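Local coordinates for protein acetyl-CoA acetyltransferase (Mycobacterium smegmatis, PDB 4EGV) that probably has acyltransferase activity and is a monomeric thiolase-fold protein with an additional C-terminal domain, at residues V109-V112 / Q116-Q119; P118-T123 / H299-E304; A250-R253 / Y259-L262. All coordinates share one frame; numbering follows the deposited sequence.

Interaction 1: V109-V112 / Q116-Q119; sequences VLEV and QSPQ
Gln116 NE2 is gripped by two acceptors: the backbone O of Ile113, in the turn between the two segments, and water 1, whose O lies 3.0 Å from NE2. The same water donates to Glu111 OE2 across 2.9 Å, so it links a carboxylate and an amide that do not bond directly. The other carboxylate oxygen is used closer to home: Glu111 OE1 takes the backbone N-H of Val112, with 3.1 Å from N to OE1 and the donor above the carboxylate plane. A bend at chi2 (64°) of Glu111 turns the carboxylate back to meet that amide. The aliphatic part of the same side chain makes the direct contact, Glu111 CG resting on Ser117 CB at 3.6 Å, while Ser117 CB also lies 3.9 Å from the carbonyl O of Val112. Ser117 OG is bonded to Gly114 O within the turn. Val112 crosses the Gln116 side chain at about a right angle, its CG2 4.0 Å from Gln116 NE2; a chi2 of -70° in Gln116 bends its amide toward this meeting. Here, in the N-terminal half of the thiolase fold, strand 107-110 leads through a short turn into helix 117-130. Backbone bonds from Val109 and Glu111 tie the first segment to Val71 and Gly73, and Pro118 packs on Ser384 and Met385 of helix 383-397. In classical thiolases the nucleophilic cysteine sits at the start of the equivalent helix; neither segment contains a cysteine. With no direct hydrogen bond between the segments, the polar link found between them runs through one water, while bonds to Ile113 and Gly114 within the turn hold the polar ends of Gln116 and Ser117.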
ATOM      1  N   VAL A 109       8.931  17.296   9.743  1.00 32.20           N
ATOM      2  CA  VAL A 109       9.213  15.859   9.791  1.00 31.81           C
ATOM      3  C   VAL A 109       9.408  15.271   8.414  1.00 31.09           C
ATOM      4  O   VAL A 109       8.658  15.577   7.529  1.00 30.67           O
ATOM      5  CB  VAL A 109       8.090  15.057  10.586  1.00 31.99           C
ATOM      6  CG1 VAL A 109       8.305  13.605  10.532  1.00 31.82           C
ATOM      7  CG2 VAL A 109       8.035  15.475  12.013  1.00 32.04           C
ATOM      8  N   LEU A 110      10.440  14.439   8.245  1.00 31.24           N
ATOM      9  CA  LEU A 110      10.651  13.623   7.029  1.00 30.57           C
ATOM     10  C   LEU A 110      10.461  12.169   7.423  1.00 30.30           C
ATOM     11  O   LEU A 110      11.225  11.617   8.198  1.00 29.75           O
ATOM     12  CB  LEU A 110      12.034  13.856   6.390  1.00 30.07           C
ATOM     13  CG  LEU A 110      12.287  13.200   5.012  1.00 30.93           C
ATOM     14  CD1 LEU A 110      11.213  13.581   3.936  1.00 29.06           C
ATOM     15  CD2 LEU A 110      13.708  13.478   4.491  1.00 29.75           C
ATOM     16  N   GLU A 111       9.411  11.561   6.888  1.00 30.50           N
ATOM     17  CA  GLU A 111       8.939  10.270   7.378  1.00 30.79           C
ATOM     18  C   GLU A 111       9.764   9.126   6.768  1.00 29.92           C
ATOM     19  O   GLU A 111      10.521   9.345   5.817  1.00 29.89           O
ATOM     20  CB  GLU A 111       7.413  10.159   7.125  1.00 31.46           C
ATOM     21  CG  GLU A 111       6.684   8.763   7.367  1.00 34.67           C
ATOM     22  CD  GLU A 111       6.674   8.207   8.839  1.00 38.79           C
ATOM     23  OE1 GLU A 111       7.633   8.408   9.611  1.00 35.93           O
ATOM     24  OE2 GLU A 111       5.672   7.532   9.204  1.00 40.21           O
ATOM     25  N   VAL A 112       9.658   7.933   7.345  1.00 29.30           N
ATOM     26  CA  VAL A 112      10.256   6.705   6.793  1.00 28.98           C
ATOM     27  C   VAL A 112       9.646   6.278   5.448  1.00 28.70           C
ATOM     28  O   VAL A 112       8.550   6.645   5.112  1.00 28.84           O
ATOM     29  CB  VAL A 112      10.195   5.485   7.829  1.00 29.48           C
ATOM     30  CG1 VAL A 112      10.980   5.798   9.153  1.00 27.31           C
ATOM     31  CG2 VAL A 112       8.733   5.023   8.112  1.00 27.57           C
ATOM     32  N   GLN A 116       2.664   2.673   3.289  1.00 25.19           N
ATOM     33  CA  GLN A 116       1.899   2.824   4.501  1.00 25.40           C
ATOM     34  C   GLN A 116       1.952   4.252   5.059  1.00 25.42           C
ATOM     35  O   GLN A 116       1.037   4.654   5.784  1.00 24.92           O
ATOM     36  CB  GLN A 116       2.351   1.794   5.563  1.00 25.37           C
ATOM     37  CG  GLN A 116       3.563   2.200   6.441  1.00 25.53           C
ATOM     38  CD  GLN A 116       4.900   2.226   5.683  1.00 25.61           C
ATOM     39  OE1 GLN A 116       5.117   1.490   4.713  1.00 25.74           O
ATOM     40  NE2 GLN A 116       5.814   3.054   6.158  1.00 24.85           N
ATOM     41  N   SER A 117       2.996   5.008   4.705  1.00 25.24           N
ATOM     42  CA  SER A 117       3.320   6.227   5.424  1.00 26.00           C
ATOM     43  C   SER A 117       2.292   7.336   5.449  1.00 25.63           C
ATOM     44  O   SER A 117       2.151   7.963   6.502  1.00 25.16           O
ATOM     45  CB  SER A 117       4.687   6.789   5.065  1.00 26.52           C
ATOM     46  OG  SER A 117       4.784   7.133   3.702  1.00 28.57           O
ATOM     47  N   PRO A 118       1.560   7.581   4.330  1.00 25.37           N
ATOM     48  CA  PRO A 118       0.548   8.654   4.388  1.00 25.26           C
ATOM     49  C   PRO A 118      -0.489   8.392   5.477  1.00 25.19           C
ATOM     50  O   PRO A 118      -0.880   9.304   6.209  1.00 24.76           O
ATOM     51  CB  PRO A 118      -0.125   8.559   3.026  1.00 24.81           C
ATOM     52  CG  PRO A 118       0.805   7.853   2.208  1.00 24.37           C
ATOM     53  CD  PRO A 118       1.553   6.926   3.019  1.00 24.61           C
ATOM     54  N   GLN A 119      -0.920   7.142   5.579  1.00 24.85           N
ATOM     55  CA  GLN A 119      -1.961   6.794   6.523  1.00 25.36           C
ATOM     56  C   GLN A 119      -1.419   6.616   7.948  1.00 25.26           C
ATOM     57  O   GLN A 119      -2.071   7.027   8.900  1.00 24.68           O
ATOM     58  CB  GLN A 119      -2.813   5.612   6.011  1.00 25.32           C
ATOM     59  CG  GLN A 119      -3.874   5.194   6.900  1.00 24.34           C
ATOM     60  CD  GLN A 119      -4.899   6.200   7.042  1.00 25.30           C
ATOM     61  OE1 GLN A 119      -4.998   6.829   8.073  1.00 28.11           O
ATOM     62  NE2 GLN A 119      -5.695   6.380   6.023  1.00 26.04           N
TER
HETATM   63  O   HOH W   1       4.932   4.905   8.352  1.00 11.18           O

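Interaction 2: P118-T123 / H299-E304; sequences PQHLAT and HADMKE
His120 and Asp301 meet where helix 118-123 crosses strand 299-303, their N-to-C directions 128° apart: CD2 of the imidazole lies 3.5 Å from Asp301 CG, with ring and carboxylate planes 37° apart. The approach is oblique, and His120 NE2 stays 4.1 Å from Asp301 OD2, so the pair is packed rather than hydrogen-bonded. One helix turn further on, Thr123 sets both its branches against His299, OG1 and CG2 each 3.6 Å from His299 CB, and CG2 also comes obliquely to the ring, 3.9 Å from His299 ND1. The hydroxyl is fixed from within the helix: Thr123 OG1 donates to Gln119 O at 3.0 Å, approaching from the opposite face of that carbonyl to Thr123 N. A chi1 of -56° turns OG1 back to this oxygen and presents CG2 to the histidine. Further out, Asp301 OD1 is bonded to Ser416 OG of the adjacent strand 414-421, while His299 ND1 bonds Asp430 OD2 and its ring stacks with Trp427. Ala300 and Met302 point away from the helix, toward helices 317-330 and 432-440; helix 117-130 thus covers one face of strand 294-303, as the central helical layer does in thiolases. The contact rests on van der Waals packing between polar residues that bond elsewhere: Asp301 and His299 to Ser416 and Asp430, Thr123 within its own helix.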
ATOM      1  N   PRO A 118       1.560   7.581   4.330  1.00 25.37           N
ATOM      2  CA  PRO A 118       0.548   8.654   4.388  1.00 25.26           C
ATOM      3  C   PRO A 118      -0.489   8.392   5.477  1.00 25.19           C
ATOM      4  O   PRO A 118      -0.880   9.304   6.209  1.00 24.76           O
ATOM      5  CB  PRO A 118      -0.125   8.559   3.026  1.00 24.81           C
ATOM      6  CG  PRO A 118       0.805   7.853   2.208  1.00 24.37           C
ATOM      7  CD  PRO A 118       1.553   6.926   3.019  1.00 24.61           C
ATOM      8  N   GLN A 119      -0.920   7.142   5.579  1.00 24.85           N
ATOM      9  CA  GLN A 119      -1.961   6.794   6.523  1.00 25.36           C
ATOM     10  C   GLN A 119      -1.419   6.616   7.948  1.00 25.26           C
ATOM     11  O   GLN A 119      -2.071   7.027   8.900  1.00 24.68           O
ATOM     12  CB  GLN A 119      -2.813   5.612   6.011  1.00 25.32           C
ATOM     13  CG  GLN A 119      -3.874   5.194   6.900  1.00 24.34           C
ATOM     14  CD  GLN A 119      -4.899   6.200   7.042  1.00 25.30           C
ATOM     15  OE1 GLN A 119      -4.998   6.829   8.073  1.00 28.11           O
ATOM     16  NE2 GLN A 119      -5.695   6.380   6.023  1.00 26.04           N
ATOM     17  N   HIS A 120      -0.216   6.058   8.077  1.00 25.88           N
ATOM     18  CA  HIS A 120       0.511   6.050   9.355  1.00 26.90           C
ATOM     19  C   HIS A 120       0.666   7.479   9.940  1.00 27.35           C
ATOM     20  O   HIS A 120       0.458   7.717  11.134  1.00 27.00           O
ATOM     21  CB  HIS A 120       1.862   5.335   9.196  1.00 26.71           C
ATOM     22  CG  HIS A 120       2.511   4.915  10.487  1.00 28.88           C
ATOM     23  ND1 HIS A 120       3.257   5.777  11.279  1.00 30.84           N
ATOM     24  CD2 HIS A 120       2.584   3.703  11.087  1.00 30.86           C
ATOM     25  CE1 HIS A 120       3.728   5.117  12.326  1.00 31.77           C
ATOM     26  NE2 HIS A 120       3.326   3.859  12.239  1.00 32.39           N
ATOM     27  N   LEU A 121       0.996   8.418   9.068  1.00 28.00           N
ATOM     28  CA  LEU A 121       1.208   9.800   9.410  1.00 29.19           C
ATOM     29  C   LEU A 121      -0.048  10.509   9.859  1.00 29.63           C
ATOM     30  O   LEU A 121      -0.032  11.227  10.872  1.00 29.31           O
ATOM     31  CB  LEU A 121       1.750  10.517   8.177  1.00 29.84           C
ATOM     32  CG  LEU A 121       3.038  11.338   8.208  1.00 30.60           C
ATOM     33  CD1 LEU A 121       3.997  10.965   9.327  1.00 30.54           C
ATOM     34  CD2 LEU A 121       3.665  11.139   6.841  1.00 32.59           C
ATOM     35  N   ALA A 122      -1.128  10.326   9.090  1.00 30.03           N
ATOM     36  CA  ALA A 122      -2.414  10.864   9.483  1.00 30.68           C
ATOM     37  C   ALA A 122      -2.869  10.299  10.830  1.00 31.35           C
ATOM     38  O   ALA A 122      -3.337  11.025  11.653  1.00 31.32           O
ATOM     39  CB  ALA A 122      -3.445  10.626   8.420  1.00 30.60           C
ATOM     40  N   THR A 123      -2.712   9.004  11.063  1.00 32.47           N
ATOM     41  CA  THR A 123      -3.017   8.435  12.359  1.00 33.11           C
ATOM     42  C   THR A 123      -2.136   8.993  13.508  1.00 34.02           C
ATOM     43  O   THR A 123      -2.648   9.364  14.561  1.00 33.78           O
ATOM     44  CB  THR A 123      -2.969   6.906  12.308  1.00 33.27           C
ATOM     45  OG1 THR A 123      -3.857   6.435  11.288  1.00 32.25           O
ATOM     46  CG2 THR A 123      -3.296   6.271  13.675  1.00 31.61           C
ATOM     47  N   HIS A 299      -8.637   3.520  13.027  1.00 40.48           N
ATOM     48  CA  HIS A 299      -7.260   3.461  12.606  1.00 40.74           C
ATOM     49  C   HIS A 299      -6.592   2.259  13.212  1.00 40.88           C
ATOM     50  O   HIS A 299      -7.016   1.817  14.248  1.00 41.17           O
ATOM     51  CB  HIS A 299      -6.540   4.734  13.021  1.00 40.47           C
ATOM     52  CG  HIS A 299      -7.033   5.313  14.314  1.00 39.43           C
ATOM     53  ND1 HIS A 299      -6.460   5.023  15.532  1.00 37.32           N
ATOM     54  CD2 HIS A 299      -8.045   6.173  14.572  1.00 37.90           C
ATOM     55  CE1 HIS A 299      -7.102   5.677  16.481  1.00 37.80           C
ATOM     56  NE2 HIS A 299      -8.076   6.370  15.926  1.00 37.67           N
ATOM     57  N   ALA A 300      -5.585   1.719  12.528  1.00 41.13           N
ATOM     58  CA  ALA A 300      -4.647   0.746  13.083  1.00 41.54           C
ATOM     59  C   ALA A 300      -3.380   0.706  12.228  1.00 42.01           C
ATOM     60  O   ALA A 300      -3.420   1.034  11.063  1.00 41.49           O
ATOM     61  CB  ALA A 300      -5.273  -0.617  13.216  1.00 40.67           C
ATOM     62  N   ASP A 301      -2.255   0.359  12.839  1.00 43.05           N
ATOM     63  CA  ASP A 301      -0.992   0.166  12.144  1.00 44.50           C
ATOM     64  C   ASP A 301      -0.390  -1.212  12.508  1.00 44.62           C
ATOM     65  O   ASP A 301      -0.086  -1.481  13.662  1.00 44.54           O
ATOM     66  CB  ASP A 301       0.020   1.301  12.444  1.00 44.88           C
ATOM     67  CG  ASP A 301      -0.575   2.729  12.301  1.00 47.71           C
ATOM     68  OD1 ASP A 301      -1.021   3.132  11.195  1.00 48.34           O
ATOM     69  OD2 ASP A 301      -0.570   3.478  13.303  1.00 49.63           O
HETATM   70  N   MSE A 302      -0.216  -2.071  11.516  1.00 44.95           N
HETATM   71  CA  MSE A 302       0.366  -3.373  11.748  1.00 45.65           C
HETATM   72  C   MSE A 302       1.626  -3.630  10.950  1.00 45.67           C
HETATM   73  O   MSE A 302       1.912  -2.932  10.006  1.00 45.46           O
HETATM   74  CB  MSE A 302      -0.667  -4.463  11.499  1.00 45.93           C
HETATM   75  CG  MSE A 302      -1.811  -4.485  12.530  1.00 47.16           C
HETATM   76 SE   MSE A 302      -1.283  -4.891  14.378  1.00 48.76          SE
HETATM   77  CE  MSE A 302      -0.448  -6.656  14.132  1.00 48.94           C
ATOM     78  N   LYS A 303       2.389  -4.637  11.359  1.00 46.35           N
ATOM     79  CA  LYS A 303       3.661  -4.975  10.729  1.00 46.82           C
ATOM     80  C   LYS A 303       3.900  -6.480  10.711  1.00 46.49           C
ATOM     81  O   LYS A 303       3.664  -7.133  11.705  1.00 46.09           O
ATOM     82  CB  LYS A 303       4.797  -4.278  11.471  1.00 47.14           C
ATOM     83  CG  LYS A 303       6.198  -4.686  11.016  1.00 50.86           C
ATOM     84  CD  LYS A 303       7.277  -4.120  11.931  1.00 55.38           C
ATOM     85  CE  LYS A 303       7.178  -2.579  11.895  1.00 57.86           C
ATOM     86  NZ  LYS A 303       7.571  -1.860  13.141  1.00 58.11           N
ATOM     87  N   GLU A 304       4.362  -7.022   9.578  1.00 47.20           N
ATOM     88  CA  GLU A 304       4.808  -8.424   9.464  1.00 47.65           C
ATOM     89  C   GLU A 304       6.290  -8.639   9.808  1.00 48.32           C
ATOM     90  O   GLU A 304       7.062  -7.689   9.842  1.00 47.71           O
ATOM     91  CB  GLU A 304       4.533  -8.951   8.076  1.00 47.32           C
ATOM     92  CG  GLU A 304       3.072  -8.962   7.691  1.00 48.84           C
ATOM     93  CD  GLU A 304       2.283 -10.201   8.200  1.00 51.76           C
ATOM     94  OE1 GLU A 304       2.859 -11.144   8.804  1.00 53.20           O
ATOM     95  OE2 GLU A 304       1.054 -10.242   7.986  1.00 52.30           O
TER

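Interaction 3: A250-R253 / Y259-L262; sequences ASNR and YPRL
Just beyond the open end of the small, weakly bonded hairpin 254-256/259-260, Asn252 reaches across to the 3-10 segment that begins at Arg261. Its OD1 accepts the backbone N-H of Leu262 over 2.6 Å, nearly straight at 170°, with the donor tilted from the carbonyl plane. Asn252 CG is anti to the backbone N (chi1 -175°), which carries the amide alongside Pro260, whose CB lies 3.3 Å from OD1, and against Leu262, whose CG lies 3.7 Å from Asn252 CG. ND2 is bonded to Leu245 O and Thr247 O, so the whole buried amide is fixed, one end to each side. A backbone bond, Arg261 N to Arg253 O at 2.8 Å, extends the pairing past the last hairpin strand residues. In sequence the hairpin falls between strands 136-143 and 271-279, where thiolases carry their loop domain. On the outer side Arg261 bends at chi3 (120°) and brings NH1 to Ser251 O at 2.7 Å, a weak bond with the acceptor at the guanidinium edge. The exposed Arg253 runs extended past the Arg261 side chain, its NH1 3.7 Å from Arg261 CD, the two guanidinium planes almost parallel. These like charges, 4.5 Å apart between Arg253 NH1 and Arg261 NE, would be expected to repel mildly; Arg253 also touches a crystal neighbour.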
ATOM      1  N   ALA A 250       2.917  -9.433 -27.643  1.00 57.98           N
ATOM      2  CA  ALA A 250       4.226  -8.790 -27.704  1.00 58.19           C
ATOM      3  C   ALA A 250       4.215  -7.497 -26.879  1.00 58.08           C
ATOM      4  O   ALA A 250       5.240  -7.093 -26.307  1.00 57.95           O
ATOM      5  CB  ALA A 250       4.611  -8.512 -29.147  1.00 58.47           C
ATOM      6  N   SER A 251       3.038  -6.876 -26.815  1.00 57.74           N
ATOM      7  CA  SER A 251       2.784  -5.627 -26.087  1.00 57.17           C
ATOM      8  C   SER A 251       2.608  -5.860 -24.551  1.00 56.54           C
ATOM      9  O   SER A 251       3.154  -5.113 -23.740  1.00 56.85           O
ATOM     10  CB  SER A 251       1.554  -4.952 -26.725  1.00 57.40           C
ATOM     11  OG  SER A 251       1.192  -3.756 -26.083  1.00 57.07           O
ATOM     12  N   ASN A 252       1.849  -6.902 -24.181  1.00 55.36           N
ATOM     13  CA  ASN A 252       1.567  -7.322 -22.797  1.00 53.69           C
ATOM     14  C   ASN A 252       2.326  -8.608 -22.445  1.00 52.91           C
ATOM     15  O   ASN A 252       1.731  -9.633 -22.082  1.00 51.62           O
ATOM     16  CB  ASN A 252       0.052  -7.539 -22.603  1.00 53.68           C
ATOM     17  CG  ASN A 252      -0.341  -7.866 -21.134  1.00 53.08           C
ATOM     18  OD1 ASN A 252       0.237  -7.353 -20.188  1.00 54.27           O
ATOM     19  ND2 ASN A 252      -1.342  -8.688 -20.969  1.00 50.48           N
ATOM     20  N   ARG A 253       3.647  -8.541 -22.562  1.00 52.61           N
ATOM     21  CA  ARG A 253       4.505  -9.694 -22.309  1.00 52.53           C
ATOM     22  C   ARG A 253       4.756  -9.956 -20.818  1.00 51.51           C
ATOM     23  O   ARG A 253       4.693  -9.056 -19.979  1.00 50.88           O
ATOM     24  CB  ARG A 253       5.831  -9.574 -23.078  1.00 53.03           C
ATOM     25  CG  ARG A 253       6.643  -8.366 -22.684  1.00 55.40           C
ATOM     26  CD  ARG A 253       7.960  -8.196 -23.425  1.00 60.28           C
ATOM     27  NE  ARG A 253       8.732  -7.128 -22.768  1.00 63.71           N
ATOM     28  CZ  ARG A 253       8.441  -5.812 -22.807  1.00 64.65           C
ATOM     29  NH1 ARG A 253       7.390  -5.344 -23.501  1.00 63.92           N
ATOM     30  NH2 ARG A 253       9.213  -4.951 -22.142  1.00 63.55           N
ATOM     31  N   TYR A 259       3.009 -12.082 -13.374  1.00 41.99           N
ATOM     32  CA  TYR A 259       2.422 -10.862 -13.963  1.00 42.03           C
ATOM     33  C   TYR A 259       2.822 -10.510 -15.392  1.00 42.50           C
ATOM     34  O   TYR A 259       4.007 -10.434 -15.722  1.00 41.72           O
ATOM     35  CB  TYR A 259       2.718  -9.632 -13.137  1.00 41.42           C
ATOM     36  CG  TYR A 259       2.583  -9.791 -11.666  1.00 40.58           C
ATOM     37  CD1 TYR A 259       1.319  -9.874 -11.067  1.00 38.46           C
ATOM     38  CD2 TYR A 259       3.728  -9.815 -10.847  1.00 39.46           C
ATOM     39  CE1 TYR A 259       1.187  -9.999  -9.692  1.00 37.03           C
ATOM     40  CE2 TYR A 259       3.613  -9.953  -9.484  1.00 37.92           C
ATOM     41  CZ  TYR A 259       2.339 -10.041  -8.912  1.00 38.23           C
ATOM     42  OH  TYR A 259       2.237 -10.146  -7.562  1.00 38.02           O
ATOM     43  N   PRO A 260       1.806 -10.280 -16.238  1.00 43.48           N
ATOM     44  CA  PRO A 260       2.007  -9.665 -17.549  1.00 44.01           C
ATOM     45  C   PRO A 260       2.211  -8.179 -17.404  1.00 44.84           C
ATOM     46  O   PRO A 260       1.732  -7.586 -16.454  1.00 44.01           O
ATOM     47  CB  PRO A 260       0.714  -9.956 -18.297  1.00 43.78           C
ATOM     48  CG  PRO A 260      -0.205 -10.637 -17.328  1.00 43.39           C
ATOM     49  CD  PRO A 260       0.403 -10.682 -15.998  1.00 43.10           C
ATOM     50  N   ARG A 261       2.935  -7.596 -18.349  1.00 46.61           N
ATOM     51  CA  ARG A 261       3.245  -6.172 -18.338  1.00 48.95           C
ATOM     52  C   ARG A 261       2.101  -5.210 -18.014  1.00 49.71           C
ATOM     53  O   ARG A 261       2.331  -4.300 -17.282  1.00 49.77           O
ATOM     54  CB  ARG A 261       3.890  -5.745 -19.645  1.00 49.09           C
ATOM     55  CG  ARG A 261       4.818  -4.575 -19.486  1.00 52.39           C
ATOM     56  CD  ARG A 261       5.232  -3.996 -20.826  1.00 56.96           C
ATOM     57  NE  ARG A 261       4.827  -2.606 -20.940  1.00 60.85           N
ATOM     58  CZ  ARG A 261       3.735  -2.130 -21.546  1.00 63.34           C
ATOM     59  NH1 ARG A 261       2.850  -2.914 -22.157  1.00 63.75           N
ATOM     60  NH2 ARG A 261       3.526  -0.820 -21.535  1.00 63.24           N
ATOM     61  N   LEU A 262       0.895  -5.373 -18.565  1.00 51.18           N
ATOM     62  CA  LEU A 262      -0.165  -4.363 -18.369  1.00 52.55           C
ATOM     63  C   LEU A 262      -0.675  -4.292 -16.948  1.00 53.92           C
ATOM     64  O   LEU A 262      -1.329  -3.337 -16.563  1.00 53.89           O
ATOM     65  CB  LEU A 262      -1.334  -4.557 -19.324  1.00 52.09           C
ATOM     66  CG  LEU A 262      -1.048  -4.242 -20.783  1.00 52.11           C
ATOM     67  CD1 LEU A 262      -2.315  -4.360 -21.564  1.00 51.04           C
ATOM     68  CD2 LEU A 262      -0.457  -2.852 -20.947  1.00 52.63           C
TER

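Overall arrangement
Interactions 1 and 2 share Pro118 and Gln119 of helix 117-130 and touch where Glu111 packs against His120 and Leu121. Together they place helix 117-130 between the end of strand 107-110 and the face of strand 294-303, strands of the two halves of the thiolase fold. Both lie nearer the centre of the chain than interaction 3, and neither has a direct hydrogen bond between its segments: a water bridges 109-112 to 116-119, and packing joins 118-123 to 299-304. Interaction 3, about 17 Å from interaction 1 and about 15 Å from interaction 2 between nearest atoms, is peripheral; direct hydrogen bonds close its loop, with arginines on the outside.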